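Local structure of geranylgeranyl pyrophosphate synthase (Corynebacterium glutamicum, 3LMD) at residues A[26-36]-A[335-346]. The protein probably elongates prenyl diphosphates in isoprenoid biosynthesis, as a metal-dependent synthase of the FPP/GGPP synthase family. Sequence-based numbering, arbitrary orientation.
Sequences ASQVEFGDPEL and TVKEALRNLATF
The linker 28-33, with the helix ends that flank it (26-27 and 34-36), lies along the C-terminal helix 335-349 in a mainly apolar contact closed by one polar bond, joining the two ends of this all-helical prenyl synthase fold away from its metal-binding residues. The segment from Ala26 to Asp33 runs antiparallel to the helix, Ala26 lying by Leu343 and Asp33 by Thr335. Asp33 does double duty. Asp33 OD1 accepts from Thr335 OG1 (2.8 Å) through the anti lone pair, while Leu36 N meets Asp33 OD2 from above the carboxylate plane at 3.1 Å, and Glu35 N adds a weak bond. A short acid thus N-caps helix 34-55 and ties that helix start to the first turn of the C-terminal one. With CG anti to the backbone N (chi1 -177°), Leu36 reaches across Val336 at about a right angle; its CD1 meets Val336 CG2 at 3.4 Å, tighter than usual, and CD2 lies near Ala339 CB. The small Ala339 lets the linker come close, and Phe31 CD1 rests 4.0 Å from Ala339 CB. Farther along, Val29 CG2 makes an off-centre CH-pi contact, 4.2 Å from the centroid of the Phe346 ring; Val29 is poorly ordered and Phe346 exposed, so this end is probably less firmly fixed. Behind the contact, Phe236 of helix 219-246 touches both Ala26 and Leu343, Phe77 of helix 77-86 also meets Ala26, and Phe31 leans on Thr37 and Ile40 of helix 34-55.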
# COMPACT_ATOMS: atom_id res chain seq x y z
N ALA A 26 -18.45 17.92 -12.46
CA ALA A 26 -19.07 16.72 -13.06
C ALA A 26 -20.13 16.05 -12.17
O ALA A 26 -21.18 15.62 -12.65
CB ALA A 26 -17.99 15.71 -13.45
N SER A 27 -19.84 15.96 -10.87
CA SER A 27 -20.78 15.41 -9.89
C SER A 27 -22.09 16.21 -9.80
O SER A 27 -23.12 15.67 -9.40
CB SER A 27 -20.11 15.36 -8.51
OG SER A 27 -18.79 14.86 -8.60
N GLN A 28 -22.03 17.48 -10.18
CA GLN A 28 -23.16 18.39 -9.99
C GLN A 28 -23.83 18.85 -11.29
O GLN A 28 -24.47 19.90 -11.34
CB GLN A 28 -22.73 19.60 -9.15
CG GLN A 28 -22.58 19.28 -7.67
CD GLN A 28 -21.32 19.87 -7.07
OE1 GLN A 28 -20.65 20.70 -7.70
NE2 GLN A 28 -20.98 19.45 -5.86
N VAL A 29 -23.68 18.05 -12.34
CA VAL A 29 -24.46 18.25 -13.56
C VAL A 29 -25.79 17.52 -13.37
O VAL A 29 -25.83 16.29 -13.29
CB VAL A 29 -23.70 17.73 -14.81
CG1 VAL A 29 -24.47 18.05 -16.09
CG2 VAL A 29 -22.29 18.32 -14.87
N GLU A 30 -26.88 18.27 -13.27
CA GLU A 30 -28.19 17.70 -12.93
C GLU A 30 -28.68 16.68 -13.95
O GLU A 30 -28.70 16.97 -15.15
CB GLU A 30 -29.24 18.80 -12.75
CG GLU A 30 -28.93 19.77 -11.62
CD GLU A 30 -29.78 21.02 -11.68
OE1 GLU A 30 -30.93 20.93 -12.14
OE2 GLU A 30 -29.29 22.09 -11.26
N PHE A 31 -29.07 15.49 -13.49
CA PHE A 31 -29.71 14.52 -14.39
C PHE A 31 -31.10 15.06 -14.73
O PHE A 31 -31.83 15.55 -13.86
CB PHE A 31 -29.84 13.11 -13.77
CG PHE A 31 -28.56 12.57 -13.15
CD1 PHE A 31 -27.31 13.03 -13.55
CD2 PHE A 31 -28.63 11.58 -12.18
CE1 PHE A 31 -26.14 12.53 -12.97
CE2 PHE A 31 -27.47 11.06 -11.60
CZ PHE A 31 -26.23 11.53 -11.99
N GLY A 32 -31.46 14.98 -16.01
CA GLY A 32 -32.79 15.39 -16.44
C GLY A 32 -33.81 14.32 -16.11
O GLY A 32 -34.97 14.41 -16.50
N ASP A 33 -33.38 13.30 -15.37
CA ASP A 33 -34.25 12.20 -14.98
C ASP A 33 -34.36 12.17 -13.46
O ASP A 33 -33.40 11.77 -12.78
CB ASP A 33 -33.69 10.88 -15.52
CG ASP A 33 -34.61 9.70 -15.27
OD1 ASP A 33 -34.50 8.71 -16.03
OD2 ASP A 33 -35.43 9.74 -14.33
N PRO A 34 -35.51 12.60 -12.92
CA PRO A 34 -35.79 12.68 -11.49
C PRO A 34 -35.71 11.35 -10.76
O PRO A 34 -35.26 11.32 -9.62
CB PRO A 34 -37.22 13.23 -11.44
CG PRO A 34 -37.34 14.03 -12.70
CD PRO A 34 -36.60 13.20 -13.72
N GLU A 35 -36.13 10.25 -11.38
CA GLU A 35 -35.97 8.95 -10.71
C GLU A 35 -34.51 8.50 -10.71
O GLU A 35 -33.99 8.07 -9.69
CB GLU A 35 -36.84 7.83 -11.29
CG GLU A 35 -38.31 8.05 -11.10
CD GLU A 35 -38.89 8.72 -12.31
OE1 GLU A 35 -39.38 9.87 -12.18
OE2 GLU A 35 -38.81 8.09 -13.39
N LEU A 36 -33.86 8.60 -11.87
CA LEU A 36 -32.42 8.32 -11.91
C LEU A 36 -31.78 9.03 -10.72
O LEU A 36 -31.06 8.41 -9.93
CB LEU A 36 -31.80 8.83 -13.22
CG LEU A 36 -30.30 8.50 -13.35
CD1 LEU A 36 -30.10 6.98 -13.19
CD2 LEU A 36 -29.73 8.99 -14.68
N THR A 335 -31.51 7.44 -20.43
CA THR A 335 -31.22 8.66 -19.73
C THR A 335 -29.89 8.54 -19.02
O THR A 335 -29.25 9.52 -18.80
CB THR A 335 -32.26 9.01 -18.68
OG1 THR A 335 -32.44 7.92 -17.80
CG2 THR A 335 -33.53 9.35 -19.31
N VAL A 336 -29.51 7.34 -18.65
CA VAL A 336 -28.21 7.21 -17.98
C VAL A 336 -27.12 7.43 -19.03
O VAL A 336 -26.14 8.11 -18.78
CB VAL A 336 -28.03 5.86 -17.29
CG1 VAL A 336 -26.59 5.74 -16.67
CG2 VAL A 336 -29.07 5.74 -16.17
N LYS A 337 -27.29 6.85 -20.22
CA LYS A 337 -26.32 7.12 -21.29
C LYS A 337 -26.14 8.61 -21.52
O LYS A 337 -25.01 9.10 -21.67
CB LYS A 337 -26.71 6.42 -22.59
CG LYS A 337 -25.80 6.71 -23.78
CD LYS A 337 -25.97 5.65 -24.89
CE LYS A 337 -25.79 6.29 -26.28
NZ LYS A 337 -25.82 5.22 -27.34
N GLU A 338 -27.25 9.35 -21.56
CA GLU A 338 -27.19 10.78 -21.86
C GLU A 338 -26.62 11.59 -20.68
O GLU A 338 -26.01 12.63 -20.90
CB GLU A 338 -28.57 11.33 -22.27
CG GLU A 338 -29.04 10.85 -23.68
CD GLU A 338 -27.95 10.93 -24.77
OE1 GLU A 338 -27.34 12.01 -24.96
OE2 GLU A 338 -27.71 9.91 -25.44
N ALA A 339 -26.84 11.11 -19.45
CA ALA A 339 -26.22 11.73 -18.27
C ALA A 339 -24.68 11.58 -18.34
O ALA A 339 -23.94 12.51 -17.99
CB ALA A 339 -26.77 11.06 -16.98
N LEU A 340 -24.22 10.41 -18.77
CA LEU A 340 -22.79 10.21 -18.94
C LEU A 340 -22.27 11.13 -20.01
O LEU A 340 -21.23 11.76 -19.83
CB LEU A 340 -22.45 8.76 -19.27
CG LEU A 340 -22.75 7.80 -18.12
CD1 LEU A 340 -22.59 6.41 -18.60
CD2 LEU A 340 -21.83 8.08 -16.89
N ARG A 341 -22.98 11.23 -21.12
CA ARG A 341 -22.58 12.10 -22.18
C ARG A 341 -22.54 13.53 -21.70
O ARG A 341 -21.60 14.23 -21.95
CB ARG A 341 -23.50 11.96 -23.37
CG ARG A 341 -22.96 12.55 -24.65
CD ARG A 341 -23.99 12.82 -25.72
NE ARG A 341 -24.83 11.68 -26.06
CZ ARG A 341 -24.46 10.69 -26.83
NH1 ARG A 341 -23.26 10.67 -27.35
NH2 ARG A 341 -25.29 9.71 -27.07
N ASN A 342 -23.56 13.95 -21.00
CA ASN A 342 -23.67 15.32 -20.58
C ASN A 342 -22.57 15.72 -19.65
O ASN A 342 -22.14 16.82 -19.66
CB ASN A 342 -25.00 15.61 -19.92
CG ASN A 342 -26.16 15.54 -20.88
OD1 ASN A 342 -27.30 15.49 -20.46
ND2 ASN A 342 -25.89 15.51 -22.16
N LEU A 343 -22.12 14.82 -18.82
CA LEU A 343 -21.06 15.21 -17.95
C LEU A 343 -19.72 15.39 -18.63
O LEU A 343 -18.93 16.20 -18.23
CB LEU A 343 -20.98 14.33 -16.75
CG LEU A 343 -20.53 12.92 -16.83
CD1 LEU A 343 -19.11 12.92 -16.68
CD2 LEU A 343 -21.15 12.20 -15.69
N ALA A 344 -19.50 14.64 -19.69
CA ALA A 344 -18.37 14.86 -20.54
C ALA A 344 -18.51 16.17 -21.28
O ALA A 344 -17.63 16.98 -21.24
CB ALA A 344 -18.20 13.75 -21.48
N THR A 345 -19.65 16.36 -21.92
CA THR A 345 -19.90 17.52 -22.75
C THR A 345 -19.82 18.80 -21.96
O THR A 345 -19.26 19.77 -22.36
CB THR A 345 -21.26 17.44 -23.40
OG1 THR A 345 -21.27 16.39 -24.34
CG2 THR A 345 -21.50 18.67 -24.10
N PHE A 346 -20.39 18.76 -20.79
CA PHE A 346 -20.42 19.94 -19.94
C PHE A 346 -18.99 20.34 -19.59
O PHE A 346 -18.66 21.53 -19.51
CB PHE A 346 -21.21 19.64 -18.66
CG PHE A 346 -21.27 20.80 -17.70
CD1 PHE A 346 -22.27 21.76 -17.81
CD2 PHE A 346 -20.32 20.95 -16.70
CE1 PHE A 346 -22.33 22.85 -16.93
CE2 PHE A 346 -20.37 22.03 -15.82
CZ PHE A 346 -21.37 22.98 -15.94
O HOH W 1 -26.99 15.32 -16.99